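Local coordinates for protein D-xylonate dehydratase (Caulobacter crescentus, PDB 5OYN) that catalyses the dehydration of D-xylonate to 2-dehydro-3-deoxy-D-arabinonate in D-xylose degradation, and also dehydrates D-gluconate, using a [2Fe-2S] cluster and magnesium, at residues S470-N475 and D495-G500; L490-D495 and S504-N509; V433-D438 and V458-G463; L398-I403 and A510-A515; G285-Q290 and I403-V408. All coordinates share one frame; numbering follows the deposited sequence.

Contact 1 (S470-N475 and D495-G500); sequences SAEVVN and DGRQSG. With MG (magnesium ion), chain E.
E472 and R497 meet beside the magnesium ion. E472 OE2 binds the metal at 2.1 Å and takes a weak hydrogen bond of 3.1 Å from R497 NH2, part of a salt bridge whose carboxylate and guanidinium planes stand 59° apart. E101 and D138 supply further carboxylate oxygens to the ion. A water ligand, 2.2 Å from the metal, accepts a hydrogen bond from G500 N, which brings the backbone of 495-500 to the edge of the first shell. E472 CG lies beside its own backbone N (chi1 -67°) and the chain runs extended from there, passing alongside the other segment with E472 CD 3.5 Å from S499 CA. Further out, R497 CD lies 3.2 Å from S470 OG, and from there a bend at chi3 lays one guanidinium face against A471 C and E472 N; R497 NE is held by N288 OD1. The two loops are tied by a single beta bridge between E472 and R497, with E472 at the centre of an inverse gamma turn. R497 N donates to A471 O at 2.7 Å, while R497 O receives V474 N at 2.9 Å and, weakly, V473 N. Behind this bridge V474 CG2 packs on the backbone of G496. At the far end N475 CB touches Q498 OE1 at 3.4 Å, with the two amide planes nearly perpendicular (85°), and the Q498 amide is itself fixed by S506 OG and S504 O. H600 of a second subunit gives E472 OE1 a weak hydrogen bond.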
# COMPACT_ATOMS: atom_id res chain seq x y z
N SER A 470 -4.09 26.46 24.77
CA SER A 470 -3.64 26.12 26.12
C SER A 470 -2.56 25.04 26.05
O SER A 470 -2.50 24.25 25.10
CB SER A 470 -4.82 25.65 26.95
OG SER A 470 -5.74 24.93 26.13
N ALA A 471 -1.68 25.01 27.06
CA ALA A 471 -0.52 24.14 27.05
C ALA A 471 -0.49 23.22 28.26
O ALA A 471 -0.93 23.58 29.36
CB ALA A 471 0.78 24.95 27.00
N GLU A 472 0.06 22.02 28.05
CA GLU A 472 0.17 21.00 29.10
C GLU A 472 1.44 21.28 29.90
O GLU A 472 2.46 20.62 29.74
CB GLU A 472 0.22 19.60 28.50
CG GLU A 472 -1.08 19.14 27.82
CD GLU A 472 -0.97 17.75 27.15
OE1 GLU A 472 0.14 17.17 27.02
OE2 GLU A 472 -2.06 17.23 26.74
N VAL A 473 1.37 22.28 30.79
CA VAL A 473 2.54 22.68 31.57
C VAL A 473 2.28 22.83 33.07
O VAL A 473 3.14 23.33 33.81
CB VAL A 473 3.13 24.00 31.03
CG1 VAL A 473 3.71 23.81 29.63
CG2 VAL A 473 2.09 25.11 31.06
N VAL A 474 1.11 22.38 33.54
CA VAL A 474 0.76 22.62 34.94
C VAL A 474 1.36 21.56 35.86
O VAL A 474 1.61 21.83 37.05
CB VAL A 474 -0.76 22.71 35.10
CG1 VAL A 474 -1.15 22.83 36.57
CG2 VAL A 474 -1.31 23.91 34.32
N ASN A 475 1.63 20.34 35.38
CA ASN A 475 2.18 19.32 36.27
C ASN A 475 3.62 19.64 36.65
O ASN A 475 4.54 18.85 36.39
CB ASN A 475 2.05 17.92 35.65
CG ASN A 475 2.64 17.82 34.23
OD1 ASN A 475 2.40 18.67 33.38
ND2 ASN A 475 3.39 16.75 33.98
N ASP A 495 -3.38 28.35 34.68
CA ASP A 495 -4.41 28.61 33.68
C ASP A 495 -4.19 27.82 32.39
O ASP A 495 -4.92 28.04 31.41
CB ASP A 495 -4.51 30.12 33.38
CG ASP A 495 -3.23 30.69 32.76
OD1 ASP A 495 -2.18 30.01 32.81
OD2 ASP A 495 -3.27 31.83 32.22
N GLY A 496 -3.21 26.92 32.38
CA GLY A 496 -3.03 25.97 31.31
C GLY A 496 -3.56 24.60 31.68
O GLY A 496 -4.41 24.44 32.56
N ARG A 497 -3.04 23.58 30.98
CA ARG A 497 -3.47 22.19 31.09
C ARG A 497 -2.29 21.33 31.56
O ARG A 497 -1.20 21.82 31.84
CB ARG A 497 -4.05 21.69 29.76
CG ARG A 497 -4.85 22.75 28.99
CD ARG A 497 -5.62 22.18 27.80
NE ARG A 497 -4.96 21.01 27.26
CZ ARG A 497 -4.00 21.05 26.33
NH1 ARG A 497 -3.62 22.20 25.83
NH2 ARG A 497 -3.44 19.92 25.91
N GLN A 498 -2.53 20.02 31.65
CA GLN A 498 -1.46 19.06 31.86
C GLN A 498 -1.81 17.81 31.07
O GLN A 498 -2.98 17.59 30.73
CB GLN A 498 -1.28 18.71 33.34
CG GLN A 498 -2.33 17.75 33.86
CD GLN A 498 -2.21 17.54 35.34
OE1 GLN A 498 -1.35 18.12 36.01
NE2 GLN A 498 -3.07 16.68 35.88
N SER A 499 -0.80 16.99 30.79
CA SER A 499 -1.05 15.78 30.01
C SER A 499 -2.04 14.88 30.74
O SER A 499 -1.98 14.72 31.96
CB SER A 499 0.25 15.02 29.76
OG SER A 499 0.04 13.87 28.96
N GLY A 500 -2.95 14.28 29.98
CA GLY A 500 -3.87 13.32 30.55
C GLY A 500 -3.16 12.17 31.24
O GLY A 500 -3.76 11.37 31.96
MG MG E . -2.50 15.79 25.29
O HOH W 1 -2.69 14.42 26.95

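Contact 2 (L490-D495 and S504-N509); sequences LPTLGD and SPSILN
A single parallel beta bridge, L493 to I507, joins the margins of two sheets: strand 492-494 is outermost in the mixed sheet of this chain, and strand 507-511 is outermost in the antiparallel one. The short strand axes approach to 5.1 Å and their directions differ by 21°. I507 N donates to T492 O at 2.9 Å with a nearly straight N-H...O angle of 168°, although it sits above the carbonyl plane. The return bond, G494 N to I507 O, is longer at 3.2 Å but lies nearly along the C=O axis. L493 CA adds a CH...O contact to the same I507 O at 3.3 Å. Because the bridge stops after one pair, it acts as a seam between sheets and does not build a continuous ladder. To one side of it, L493 CD1 rests on I507 CG2 at 3.6 Å. On the other, hydroxyls meet: T492 OG1 donates to S506 OG at 2.7 Å, having been placed between its own backbone N and carbonyl carbon by a chi1 of 37°. With Q498 as its second partner, the serine oxygen has two buried polar neighbours. With an alanine at T492 the OG1 donor is gone, and S506 OG would probably be left with one fewer partner and more freedom to turn. S506 follows P505, the centre of an inverse gamma turn, whose ring packs on F413 of helix 411-417. Past the other end of the seam, the D495 carboxylate receives the backbone N of G461, A462 and S514.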
# COMPACT_ATOMS: atom_id res chain seq x y z
N LEU A 490 4.25 18.88 45.17
CA LEU A 490 3.61 20.00 45.83
C LEU A 490 2.32 20.36 45.10
O LEU A 490 2.12 19.95 43.95
CB LEU A 490 4.53 21.22 45.90
CG LEU A 490 5.90 20.94 46.52
CD1 LEU A 490 6.90 22.01 46.11
CD2 LEU A 490 5.83 20.77 48.05
N PRO A 491 1.41 21.07 45.76
CA PRO A 491 0.18 21.48 45.08
C PRO A 491 0.49 22.35 43.88
O PRO A 491 1.50 23.07 43.85
CB PRO A 491 -0.61 22.24 46.15
CG PRO A 491 0.32 22.38 47.31
CD PRO A 491 1.32 21.28 47.21
N THR A 492 -0.37 22.26 42.87
CA THR A 492 -0.10 22.85 41.57
C THR A 492 -1.36 23.52 41.07
O THR A 492 -2.47 23.03 41.32
CB THR A 492 0.39 21.80 40.55
OG1 THR A 492 -0.31 20.56 40.76
CG2 THR A 492 1.89 21.56 40.68
N LEU A 493 -1.18 24.66 40.39
CA LEU A 493 -2.32 25.41 39.88
C LEU A 493 -1.84 26.27 38.72
O LEU A 493 -0.73 26.80 38.75
CB LEU A 493 -2.94 26.27 40.98
CG LEU A 493 -3.92 27.37 40.55
CD1 LEU A 493 -5.05 27.41 41.53
CD2 LEU A 493 -3.22 28.72 40.50
N GLY A 494 -2.69 26.41 37.70
CA GLY A 494 -2.35 27.25 36.56
C GLY A 494 -3.53 27.41 35.63
O GLY A 494 -4.55 26.72 35.75
N ASP A 495 -3.38 28.35 34.68
CA ASP A 495 -4.41 28.61 33.68
C ASP A 495 -4.19 27.82 32.39
O ASP A 495 -4.92 28.04 31.41
CB ASP A 495 -4.51 30.12 33.38
CG ASP A 495 -3.23 30.69 32.76
OD1 ASP A 495 -2.18 30.01 32.81
OD2 ASP A 495 -3.27 31.83 32.22
N SER A 504 -0.31 14.27 38.72
CA SER A 504 -0.27 15.45 39.58
C SER A 504 -1.70 15.87 39.89
O SER A 504 -2.47 16.12 38.95
CB SER A 504 0.47 16.59 38.90
OG SER A 504 1.84 16.29 38.74
N PRO A 505 -2.11 15.98 41.17
CA PRO A 505 -3.47 16.45 41.49
C PRO A 505 -3.61 17.96 41.30
O PRO A 505 -3.83 18.71 42.24
CB PRO A 505 -3.63 16.03 42.96
CG PRO A 505 -2.24 16.09 43.51
CD PRO A 505 -1.30 15.75 42.38
N SER A 506 -3.47 18.41 40.06
CA SER A 506 -3.36 19.83 39.81
C SER A 506 -4.73 20.48 39.75
O SER A 506 -5.75 19.83 39.52
CB SER A 506 -2.62 20.10 38.49
OG SER A 506 -1.31 19.57 38.51
N ILE A 507 -4.74 21.80 39.93
CA ILE A 507 -5.90 22.64 39.66
C ILE A 507 -5.69 23.27 38.29
O ILE A 507 -4.74 24.04 38.08
CB ILE A 507 -6.09 23.70 40.76
CG1 ILE A 507 -6.56 23.02 42.04
CG2 ILE A 507 -7.13 24.73 40.34
CD1 ILE A 507 -5.80 23.46 43.26
N LEU A 508 -6.58 22.96 37.35
CA LEU A 508 -6.30 23.11 35.94
C LEU A 508 -7.39 23.88 35.23
O LEU A 508 -8.52 23.99 35.73
CB LEU A 508 -6.17 21.75 35.24
CG LEU A 508 -5.02 20.90 35.71
CD1 LEU A 508 -5.54 19.54 36.08
CD2 LEU A 508 -4.01 20.82 34.60
N ASN A 509 -7.04 24.36 34.04
CA ASN A 509 -7.98 24.97 33.09
C ASN A 509 -8.62 26.23 33.66
O ASN A 509 -9.78 26.53 33.36
CB ASN A 509 -9.07 23.97 32.66
CG ASN A 509 -8.49 22.66 32.14
OD1 ASN A 509 -7.31 22.57 31.78
ND2 ASN A 509 -9.34 21.63 32.09

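Contact 3 (V433-D438 and V458-G463); sequences VFDGSD and VIRGAG
V433 and V458 stand next to each other on one face of the sheet, in the buried part of a parallel strand pair whose short axes are 4.6 Å apart. Here the backbones interlock: F434 N donates to V458 O at 2.8 Å, and R460 N to F434 O at 3.0 Å. CA-H groups of V433 and I459 approach the same two carbonyls. I459 reaches with its CD1 to the backbone that follows D435, 3.3 Å from G436 O. The partly exposed margin is instead held by charge. R460 grips D435 side-on, R460 NE meeting D435 OD1 at 2.6 Å and R460 NH2 meeting D435 OD2 at 3.2 Å. The first oxygen lies in the guanidinium plane, yet the carboxylate is turned 47° from that plane. V433 CG1 lies over one guanidinium face, toward its rim and 3.7 Å from R460 CZ, so the methyl is above a face while the acid is met at the edge. R460 NH1 is taken up by the carbonyls of L520 and L523. A leucine in place of R460 would probably leave the D435 carboxylate without its counter-charge and those two carbonyls without a donor. The pair belongs to a beta-alpha-beta unit: strand 426-435 runs into helix 436-443, where Y440 meets the F434 ring edge-to-face, and the chain returns as strand 455-460, flanked by strands 426-435 and 492-494 in the mixed sheet.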
# COMPACT_ATOMS: atom_id res chain seq x y z
N VAL A 433 4.91 31.81 41.80
CA VAL A 433 4.29 32.10 40.51
C VAL A 433 5.35 32.13 39.42
O VAL A 433 6.44 32.69 39.60
CB VAL A 433 3.52 33.43 40.56
CG1 VAL A 433 2.84 33.73 39.23
CG2 VAL A 433 2.51 33.38 41.69
N PHE A 434 5.03 31.52 38.27
CA PHE A 434 5.90 31.49 37.11
C PHE A 434 5.13 31.96 35.89
O PHE A 434 3.94 31.65 35.74
CB PHE A 434 6.45 30.10 36.86
CG PHE A 434 7.16 29.53 38.03
CD1 PHE A 434 8.46 29.91 38.31
CD2 PHE A 434 6.54 28.60 38.84
CE1 PHE A 434 9.14 29.38 39.40
CE2 PHE A 434 7.21 28.06 39.93
CZ PHE A 434 8.52 28.45 40.21
N ASP A 435 5.81 32.69 35.01
CA ASP A 435 5.16 33.22 33.82
C ASP A 435 5.58 32.36 32.63
O ASP A 435 6.49 32.68 31.86
CB ASP A 435 5.51 34.69 33.62
CG ASP A 435 4.56 35.61 34.39
OD1 ASP A 435 3.45 35.90 33.88
OD2 ASP A 435 4.93 36.03 35.52
N GLY A 436 4.88 31.23 32.49
CA GLY A 436 5.14 30.29 31.41
C GLY A 436 6.06 29.17 31.85
O GLY A 436 6.55 29.10 32.98
N SER A 437 6.27 28.25 30.90
CA SER A 437 7.08 27.06 31.18
C SER A 437 8.55 27.42 31.30
O SER A 437 9.24 26.97 32.23
CB SER A 437 6.86 26.01 30.09
OG SER A 437 7.41 24.76 30.46
N ASP A 438 9.06 28.22 30.36
CA ASP A 438 10.47 28.57 30.40
C ASP A 438 10.83 29.21 31.73
O ASP A 438 11.81 28.83 32.37
CB ASP A 438 10.82 29.50 29.24
CG ASP A 438 12.31 29.85 29.19
OD1 ASP A 438 13.16 28.96 29.44
OD2 ASP A 438 12.62 31.02 28.89
N VAL A 458 2.55 27.81 40.86
CA VAL A 458 1.53 28.46 40.06
C VAL A 458 2.17 28.87 38.75
O VAL A 458 3.29 29.39 38.73
CB VAL A 458 0.91 29.68 40.78
CG1 VAL A 458 -0.04 30.44 39.86
CG2 VAL A 458 0.18 29.25 42.03
N ILE A 459 1.47 28.63 37.64
CA ILE A 459 1.94 28.99 36.32
C ILE A 459 0.82 29.73 35.61
O ILE A 459 -0.36 29.37 35.75
CB ILE A 459 2.39 27.74 35.52
CG1 ILE A 459 2.93 28.14 34.14
CG2 ILE A 459 1.26 26.73 35.40
CD1 ILE A 459 3.94 27.17 33.59
N ARG A 460 1.17 30.79 34.89
CA ARG A 460 0.18 31.63 34.21
C ARG A 460 0.69 32.00 32.82
O ARG A 460 1.89 31.94 32.54
CB ARG A 460 -0.13 32.91 35.01
CG ARG A 460 1.08 33.80 35.26
CD ARG A 460 0.73 35.29 35.28
NE ARG A 460 1.81 36.06 35.88
CZ ARG A 460 1.79 36.56 37.11
NH1 ARG A 460 0.72 36.40 37.88
NH2 ARG A 460 2.84 37.23 37.58
N GLY A 461 -0.25 32.41 31.97
CA GLY A 461 0.03 32.69 30.58
C GLY A 461 -0.03 31.49 29.67
O GLY A 461 0.40 31.59 28.51
N ALA A 462 -0.56 30.36 30.15
CA ALA A 462 -0.61 29.12 29.39
C ALA A 462 -2.02 28.76 28.95
O ALA A 462 -2.32 27.59 28.70
CB ALA A 462 0.00 27.97 30.21
N GLY A 463 -2.90 29.75 28.84
CA GLY A 463 -4.24 29.49 28.42
C GLY A 463 -4.39 29.66 26.93
O GLY A 463 -3.42 29.93 26.21

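Contact 4 (L398-I403 and A510-A515)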
# COMPACT_ATOMS: atom_id res chain seq x y z
N LEU A 398 -9.49 33.98 42.17
CA LEU A 398 -8.42 33.79 41.21
C LEU A 398 -8.91 33.32 39.85
O LEU A 398 -8.23 33.54 38.85
CB LEU A 398 -7.41 32.78 41.76
CG LEU A 398 -6.47 33.35 42.82
CD1 LEU A 398 -5.79 32.23 43.59
CD2 LEU A 398 -5.46 34.31 42.20
N PHE A 399 -10.09 32.70 39.80
CA PHE A 399 -10.70 32.20 38.58
C PHE A 399 -12.12 31.81 38.92
O PHE A 399 -12.41 31.37 40.04
CB PHE A 399 -9.95 30.99 38.00
CG PHE A 399 -9.55 29.98 39.05
CD1 PHE A 399 -10.47 29.06 39.54
CD2 PHE A 399 -8.25 29.97 39.56
CE1 PHE A 399 -10.12 28.16 40.52
CE2 PHE A 399 -7.89 29.06 40.53
CZ PHE A 399 -8.82 28.15 41.02
N ASP A 400 -13.02 31.97 37.95
CA ASP A 400 -14.40 31.58 38.17
C ASP A 400 -14.62 30.08 38.02
O ASP A 400 -15.60 29.56 38.56
CB ASP A 400 -15.32 32.34 37.21
CG ASP A 400 -15.12 33.86 37.28
OD1 ASP A 400 -14.78 34.37 38.39
OD2 ASP A 400 -15.32 34.51 36.23
N PHE A 401 -13.72 29.39 37.32
CA PHE A 401 -13.85 27.95 37.09
C PHE A 401 -12.46 27.35 36.95
O PHE A 401 -11.57 27.96 36.34
CB PHE A 401 -14.70 27.65 35.85
CG PHE A 401 -14.71 26.20 35.45
CD1 PHE A 401 -15.73 25.36 35.88
CD2 PHE A 401 -13.73 25.67 34.61
CE1 PHE A 401 -15.76 24.03 35.53
CE2 PHE A 401 -13.74 24.33 34.25
CZ PHE A 401 -14.77 23.50 34.71
N ALA A 402 -12.28 26.17 37.52
CA ALA A 402 -11.11 25.32 37.32
C ALA A 402 -11.50 23.95 37.84
O ALA A 402 -12.50 23.82 38.54
CB ALA A 402 -9.87 25.85 38.03
N ILE A 403 -10.71 22.93 37.48
CA ILE A 403 -10.97 21.58 37.96
C ILE A 403 -9.68 21.00 38.53
O ILE A 403 -8.58 21.37 38.12
CB ILE A 403 -11.53 20.67 36.85
CG1 ILE A 403 -10.63 20.69 35.62
CG2 ILE A 403 -12.95 21.08 36.49
CD1 ILE A 403 -11.01 19.65 34.60
N ALA A 510 -7.87 26.97 34.47
CA ALA A 510 -8.43 28.09 35.21
C ALA A 510 -8.92 29.16 34.24
O ALA A 510 -8.13 29.69 33.45
CB ALA A 510 -7.40 28.67 36.17
N SER A 511 -10.21 29.46 34.29
CA SER A 511 -10.84 30.45 33.45
C SER A 511 -11.49 31.54 34.31
O SER A 511 -12.09 31.23 35.35
CB SER A 511 -11.89 29.82 32.53
OG SER A 511 -11.43 28.57 32.04
N PRO A 512 -11.38 32.82 33.92
CA PRO A 512 -10.62 33.21 32.72
C PRO A 512 -9.12 33.26 33.00
O PRO A 512 -8.71 33.53 34.13
CB PRO A 512 -11.18 34.61 32.39
CG PRO A 512 -11.92 35.07 33.65
CD PRO A 512 -11.88 33.98 34.67
N GLU A 513 -8.33 32.99 31.97
CA GLU A 513 -6.89 32.90 32.13
C GLU A 513 -6.30 34.25 32.49
O GLU A 513 -6.92 35.30 32.30
CB GLU A 513 -6.24 32.37 30.85
CG GLU A 513 -6.41 33.32 29.70
CD GLU A 513 -5.84 32.79 28.41
OE1 GLU A 513 -4.59 32.73 28.31
OE2 GLU A 513 -6.64 32.47 27.50
N SER A 514 -5.06 34.21 32.99
CA SER A 514 -4.32 35.43 33.29
C SER A 514 -4.36 36.43 32.13
O SER A 514 -4.74 37.58 32.31
CB SER A 514 -2.88 35.07 33.65
OG SER A 514 -1.98 36.13 33.37
N ALA A 515 -4.01 35.97 30.93
CA ALA A 515 -3.75 36.89 29.83
C ALA A 515 -4.97 37.69 29.37
O ALA A 515 -4.82 38.59 28.54
CB ALA A 515 -3.18 36.13 28.63
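F401 and S511 form an antiparallel hydrogen-bonded pair held by backbone bonds. S511 N donates to F401 O at 2.9 Å with an N-H...O angle of 170°. In return S511 O receives two donors: F401 N at 3.2 Å, in the carbonyl plane, and D400 N at 2.9 Å, weak because its N-H...O angle is only 125°. A CH...O contact reinforces the pair, A510 CA lying 3.3 Å from F401 O. Apolar contacts gather around A510. F399 CG sits between its own backbone N and carbonyl carbon (chi1 43°), and from there the ring reaches A510, with F399 CD2 3.7 Å from A510 CB. A402 CB approaches the same methyl, A510 CB, at 4.2 Å, so one small side chain is touched by the F399 ring and by A402, three residues further on. At the exposed margin, P512, which follows a cis peptide bond, sets its CD 3.8 Å from D400 OD2. Polar side chains turn to partners elsewhere: S511 OG bonds N509 O, and the E513 carboxylate bonds the backbone N of I465 and G466 together with the Q575 amide. Two residues, D400 and F401, facing the single residue S511 define a classic beta bulge; it lies where strand 401-404 begins and strand 507-511 ends, in the small antiparallel sheet whose middle strand is 401-404, with strand 392-393 on its other flank.

Contact 5 (G285-Q290 and I403-V408)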
# COMPACT_ATOMS: atom_id res chain seq x y z
N GLY A 285 -10.22 9.36 34.13
CA GLY A 285 -9.93 10.05 32.90
C GLY A 285 -9.21 11.38 33.07
O GLY A 285 -9.03 11.92 34.16
N SER A 286 -8.84 11.93 31.92
CA SER A 286 -7.99 13.11 31.85
C SER A 286 -8.79 14.40 31.97
O SER A 286 -9.89 14.53 31.42
CB SER A 286 -7.22 13.10 30.54
OG SER A 286 -6.99 14.42 30.07
N THR A 287 -8.20 15.37 32.67
CA THR A 287 -8.78 16.70 32.76
C THR A 287 -8.94 17.37 31.41
O THR A 287 -9.69 18.34 31.28
CB THR A 287 -7.90 17.58 33.64
OG1 THR A 287 -6.62 17.73 33.00
CG2 THR A 287 -7.72 16.93 35.02
N ASN A 288 -8.23 16.89 30.39
CA ASN A 288 -8.45 17.47 29.08
C ASN A 288 -9.80 17.08 28.51
O ASN A 288 -10.29 17.74 27.59
CB ASN A 288 -7.32 17.07 28.14
CG ASN A 288 -6.01 17.70 28.53
OD1 ASN A 288 -5.99 18.80 29.07
ND2 ASN A 288 -4.92 17.01 28.27
N ALA A 289 -10.42 16.03 29.06
CA ALA A 289 -11.76 15.66 28.63
C ALA A 289 -12.74 16.81 28.83
O ALA A 289 -13.69 16.97 28.04
CB ALA A 289 -12.25 14.41 29.36
N GLN A 290 -12.51 17.66 29.86
CA GLN A 290 -13.48 18.69 30.20
C GLN A 290 -13.61 19.73 29.09
O GLN A 290 -14.72 19.90 28.55
CB GLN A 290 -13.16 19.31 31.56
CG GLN A 290 -14.02 20.52 31.90
CD GLN A 290 -13.46 21.83 31.38
OE1 GLN A 290 -12.34 22.22 31.71
NE2 GLN A 290 -14.23 22.53 30.56
N ILE A 403 -10.71 22.93 37.48
CA ILE A 403 -10.97 21.58 37.96
C ILE A 403 -9.68 21.00 38.53
O ILE A 403 -8.58 21.37 38.12
CB ILE A 403 -11.53 20.67 36.85
CG1 ILE A 403 -10.63 20.69 35.62
CG2 ILE A 403 -12.95 21.08 36.49
CD1 ILE A 403 -11.01 19.65 34.60
N MET A 404 -9.84 20.09 39.48
CA MET A 404 -8.72 19.43 40.14
C MET A 404 -8.80 17.93 39.87
O MET A 404 -9.88 17.35 39.88
CB MET A 404 -8.74 19.69 41.64
CG MET A 404 -7.40 19.49 42.34
SD MET A 404 -7.67 19.04 44.06
CE MET A 404 -6.01 18.68 44.63
N LYS A 405 -7.64 17.31 39.61
CA LYS A 405 -7.62 15.88 39.31
C LYS A 405 -7.71 15.12 40.62
O LYS A 405 -6.71 14.83 41.27
CB LYS A 405 -6.38 15.49 38.51
CG LYS A 405 -6.62 14.27 37.59
CD LYS A 405 -5.53 14.05 36.52
CE LYS A 405 -5.57 12.61 36.00
NZ LYS A 405 -4.88 12.38 34.68
N SER A 406 -8.94 14.79 41.01
CA SER A 406 -9.14 14.10 42.28
C SER A 406 -8.63 12.68 42.23
O SER A 406 -8.18 12.15 43.26
CB SER A 406 -10.62 14.10 42.64
OG SER A 406 -11.23 15.32 42.25
N SER A 407 -8.70 12.03 41.05
CA SER A 407 -8.36 10.60 40.94
C SER A 407 -6.90 10.33 41.22
O SER A 407 -6.52 9.17 41.41
CB SER A 407 -8.70 10.08 39.55
OG SER A 407 -7.76 10.56 38.60
N VAL A 408 -6.09 11.37 41.30
CA VAL A 408 -4.65 11.27 41.28
C VAL A 408 -4.00 11.77 42.57
O VAL A 408 -2.77 11.69 42.72
CB VAL A 408 -4.13 12.01 40.03
CG1 VAL A 408 -2.75 12.55 40.16
CG2 VAL A 408 -4.26 11.09 38.80
O HOH W 2 -4.77 15.31 33.27
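T287 and K405 mark the closest passage of the two backbones, their CA atoms 6.7 Å apart, a spacing too wide for a sheet pair. Segment 285-290 makes a type I beta turn from S286 to A289 that leads into helix 289-299. It is tied by A289 N to S286 O and by a capping bond of 2.8 Å from N288 N to S286 OG. Across the contact, strand 401-404 of the antiparallel sheet gives way to a loop. The contact therefore sets a helix entry belonging to the N-terminal family region on a strand end of the C-terminal one. The side chains meet mainly through carbon. I403 CG1 stands between its own backbone N and carbonyl carbon (chi1 53°), and the extended branch carries CD1 to the turn and the first helical residues, 3.9 Å from T287 CB and 3.7 Å from Q290 CB. T287 CG2 packs against the aliphatic shaft of K405, 3.9 Å from K405 CG, the two side chains crossing at about a right angle. The polar ends look to other partners: Q290 NE2 to L576 O and Q290 OE1 to N509 ND2. N288 reaches R497 beside the magnesium ion, which lies about 7 Å from the S286 side chain at their nearest atoms. K405 runs extended to its amine, which also makes a weak bond to A502 O. One water joins the segments, accepting from K405 NZ at 3.3 Å and hydrogen-bonded to T287 OG1 at 3.1 Å.

Overall arrangement
Contact 1 holds the magnesium ligand E472, and the other four contacts all touch it. Contact 2, centred about 8 Å away, shares D495 with it and lends S506 OG to Q498 OE1 at 2.9 Å. Contact 5, at about 11 Å between centres, supplies N288 OD1 to R497 NE at 3.0 Å. Contact 3 meets contact 1 through D495 OD2 and G461 N, and contact 4 through the same D495 OD2 and S514 N. Contacts 2, 4 and 5 converge on neighbouring strands 401-404 and 507-511, with I403 common to 4 and 5. Contacts 3 and 5 stay about 10 Å apart at their nearest atoms.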